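PDB 2ZTB: crystal protein from Bacillus thuringiensis serovar dakota, which is the parasporin-2 toxin, which recognizes cancer cells and probably kills them by forming pores in their membranes, as aerolysin-type toxins do. Local coordinates for residues A[25-30]-A[211-216]. Sequence-based numbering, arbitrary orientation.
Sequences SRFSSI and WFNPAR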
loop_
_atom_site.group_PDB
_atom_site.type_symbol
_atom_site.label_atom_id
_atom_site.label_comp_id
_atom_site.label_asym_id
_atom_site.label_seq_id
_atom_site.Cartn_x
_atom_site.Cartn_y
_atom_site.Cartn_z
ATOM N N SER A 25 -13.112 25.912 19.786
ATOM C CA SER A 25 -12.354 27.050 20.352
ATOM C C SER A 25 -12.008 28.086 19.284
ATOM O O SER A 25 -11.996 29.287 19.545
ATOM C CB SER A 25 -11.084 26.543 21.037
ATOM O OG SER A 25 -10.257 27.615 21.500
ATOM N N ARG A 26 -11.745 27.612 18.071
ATOM C CA ARG A 26 -11.522 28.480 16.927
ATOM C C ARG A 26 -12.782 29.280 16.535
ATOM O O ARG A 26 -12.696 30.468 16.260
ATOM C CB ARG A 26 -10.950 27.652 15.764
ATOM C CG ARG A 26 -9.437 27.346 15.912
ATOM C CD ARG A 26 -8.548 28.240 14.989
ATOM N NE ARG A 26 -8.547 29.611 15.438
ATOM C CZ ARG A 26 -8.830 30.713 14.732
ATOM N NH1 ARG A 26 -9.104 30.718 13.429
ATOM N NH2 ARG A 26 -8.809 31.849 15.378
ATOM N N PHE A 27 -13.942 28.622 16.524
ATOM C CA PHE A 27 -15.234 29.263 16.295
ATOM C C PHE A 27 -15.495 30.308 17.371
ATOM O O PHE A 27 -15.928 31.413 17.088
ATOM C CB PHE A 27 -16.360 28.214 16.301
ATOM C CG PHE A 27 -16.658 27.602 14.941
ATOM C CD1 PHE A 27 -16.445 26.241 14.716
ATOM C CD2 PHE A 27 -17.177 28.383 13.904
ATOM C CE1 PHE A 27 -16.731 25.664 13.477
ATOM C CE2 PHE A 27 -17.479 27.824 12.640
ATOM C CZ PHE A 27 -17.259 26.460 12.423
ATOM N N SER A 28 -15.196 29.955 18.615
ATOM C CA SER A 28 -15.273 30.893 19.726
ATOM C C SER A 28 -14.435 32.147 19.521
ATOM O O SER A 28 -14.898 33.254 19.798
ATOM C CB SER A 28 -14.862 30.213 21.017
ATOM O OG SER A 28 -15.123 31.090 22.094
ATOM N N SER A 29 -13.199 31.976 19.049
ATOM C CA SER A 29 -12.335 33.115 18.760
ATOM C C SER A 29 -12.881 33.943 17.601
ATOM O O SER A 29 -12.805 35.168 17.629
ATOM C CB SER A 29 -10.948 32.635 18.373
ATOM O OG SER A 29 -10.224 32.228 19.490
ATOM N N ILE A 30 -13.395 33.269 16.563
ATOM C CA ILE A 30 -13.842 33.964 15.362
ATOM C C ILE A 30 -15.071 34.843 15.641
ATOM O O ILE A 30 -15.161 35.971 15.149
ATOM C CB ILE A 30 -14.096 32.988 14.175
ATOM C CG1 ILE A 30 -12.796 32.262 13.779
ATOM C CG2 ILE A 30 -14.671 33.747 12.973
ATOM C CD1 ILE A 30 -12.976 31.031 12.844
ATOM N N TRP A 211 -23.376 29.493 11.709
ATOM C CA TRP A 211 -22.251 29.913 10.879
ATOM C C TRP A 211 -21.460 28.753 10.292
ATOM O O TRP A 211 -21.356 27.693 10.902
ATOM C CB TRP A 211 -21.310 30.816 11.689
ATOM C CG TRP A 211 -21.928 32.126 11.945
ATOM C CD1 TRP A 211 -22.620 32.497 13.051
ATOM C CD2 TRP A 211 -21.951 33.246 11.053
ATOM N NE1 TRP A 211 -23.070 33.774 12.913
ATOM C CE2 TRP A 211 -22.674 34.264 11.695
ATOM C CE3 TRP A 211 -21.417 33.488 9.775
ATOM C CZ2 TRP A 211 -22.889 35.523 11.111
ATOM C CZ3 TRP A 211 -21.638 34.754 9.188
ATOM C CH2 TRP A 211 -22.355 35.744 9.868
ATOM N N PHE A 212 -20.888 28.992 9.111
ATOM C CA PHE A 212 -19.981 28.067 8.428
ATOM C C PHE A 212 -18.675 28.752 8.104
ATOM O O PHE A 212 -18.661 29.908 7.675
ATOM C CB PHE A 212 -20.638 27.510 7.158
ATOM C CG PHE A 212 -21.994 26.947 7.414
ATOM C CD1 PHE A 212 -23.124 27.755 7.306
ATOM C CD2 PHE A 212 -22.141 25.626 7.835
ATOM C CE1 PHE A 212 -24.380 27.262 7.594
ATOM C CE2 PHE A 212 -23.399 25.112 8.126
ATOM C CZ PHE A 212 -24.521 25.934 8.003
ATOM N N ASN A 213 -17.579 28.053 8.350
ATOM C CA ASN A 213 -16.251 28.555 8.051
ATOM C C ASN A 213 -15.487 27.475 7.338
ATOM O O ASN A 213 -15.653 26.297 7.655
ATOM C CB ASN A 213 -15.511 28.961 9.331
ATOM C CG ASN A 213 -15.895 30.336 9.799
ATOM O OD1 ASN A 213 -15.257 31.325 9.453
ATOM N ND2 ASN A 213 -16.963 30.414 10.565
ATOM N N PRO A 214 -14.658 27.857 6.350
ATOM C CA PRO A 214 -13.841 26.838 5.684
ATOM C C PRO A 214 -12.990 26.105 6.701
ATOM O O PRO A 214 -12.588 26.688 7.713
ATOM C CB PRO A 214 -12.961 27.641 4.713
ATOM C CG PRO A 214 -13.109 29.054 5.116
ATOM C CD PRO A 214 -14.432 29.203 5.793
ATOM N N ALA A 215 -12.739 24.827 6.432
ATOM C CA ALA A 215 -11.891 23.970 7.263
ATOM C C ALA A 215 -10.575 24.633 7.711
ATOM O O ALA A 215 -10.138 24.436 8.839
ATOM C CB ALA A 215 -11.613 22.637 6.512
ATOM N N ARG A 216 -9.951 25.414 6.836
ATOM C CA ARG A 216 -8.664 26.074 7.129
ATOM C C ARG A 216 -8.758 27.103 8.268
ATOM O O ARG A 216 -7.754 27.389 8.927
ATOM C CB ARG A 216 -8.075 26.718 5.852
ATOM C CG ARG A 216 -8.422 28.180 5.661
ATOM C CD ARG A 216 -7.841 28.763 4.372
ATOM N NE ARG A 216 -8.673 28.406 3.223
ATOM C CZ ARG A 216 -9.666 29.152 2.753
ATOM N NH1 ARG A 216 -10.368 28.725 1.713
ATOM N NH2 ARG A 216 -9.952 30.317 3.312
#
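Phe27 and Asn213 share most of the surface buried where helix 20-31 lies against strand 210-214, a small example of how a helix can cover a sheet by side-chain contact, since no hydrogen bond joins 25-30 to 211-216. The ring reaches the strand through its CE2 corner, which stands 4.0 Å from CB of Asn213. The two side chains slide past each other in opposite directions, with ring and amide planes 74° apart, while the same CE2 passes 4.3 Å from the backbone O of Trp211. With its CG anti to its own carbonyl carbon (chi1 -82°), Asn213 brings the amide group against both Phe27 and Ile30; the Ile30 side chain comes to meet it head-on and touches it through CD1. The axes of 25-30 and 211-214 make an angle of 108° and come within 10.8 Å of each other. This meeting lies toward one end of the elongated, mainly antiparallel beta molecule, a build consistent with the aerolysin-type fold of parasporin-2-like toxins, and strand 210-214 pairs there with strand 168-199. Phe27 also packs on Phe195 and Ala197 of that neighbouring strand, and on Val218 in the short helix that follows Pro214. One turn after Phe27 on helix 20-31, Tyr31 stacks on Trp211, whose indole NE1 donates to the backbone O of His208.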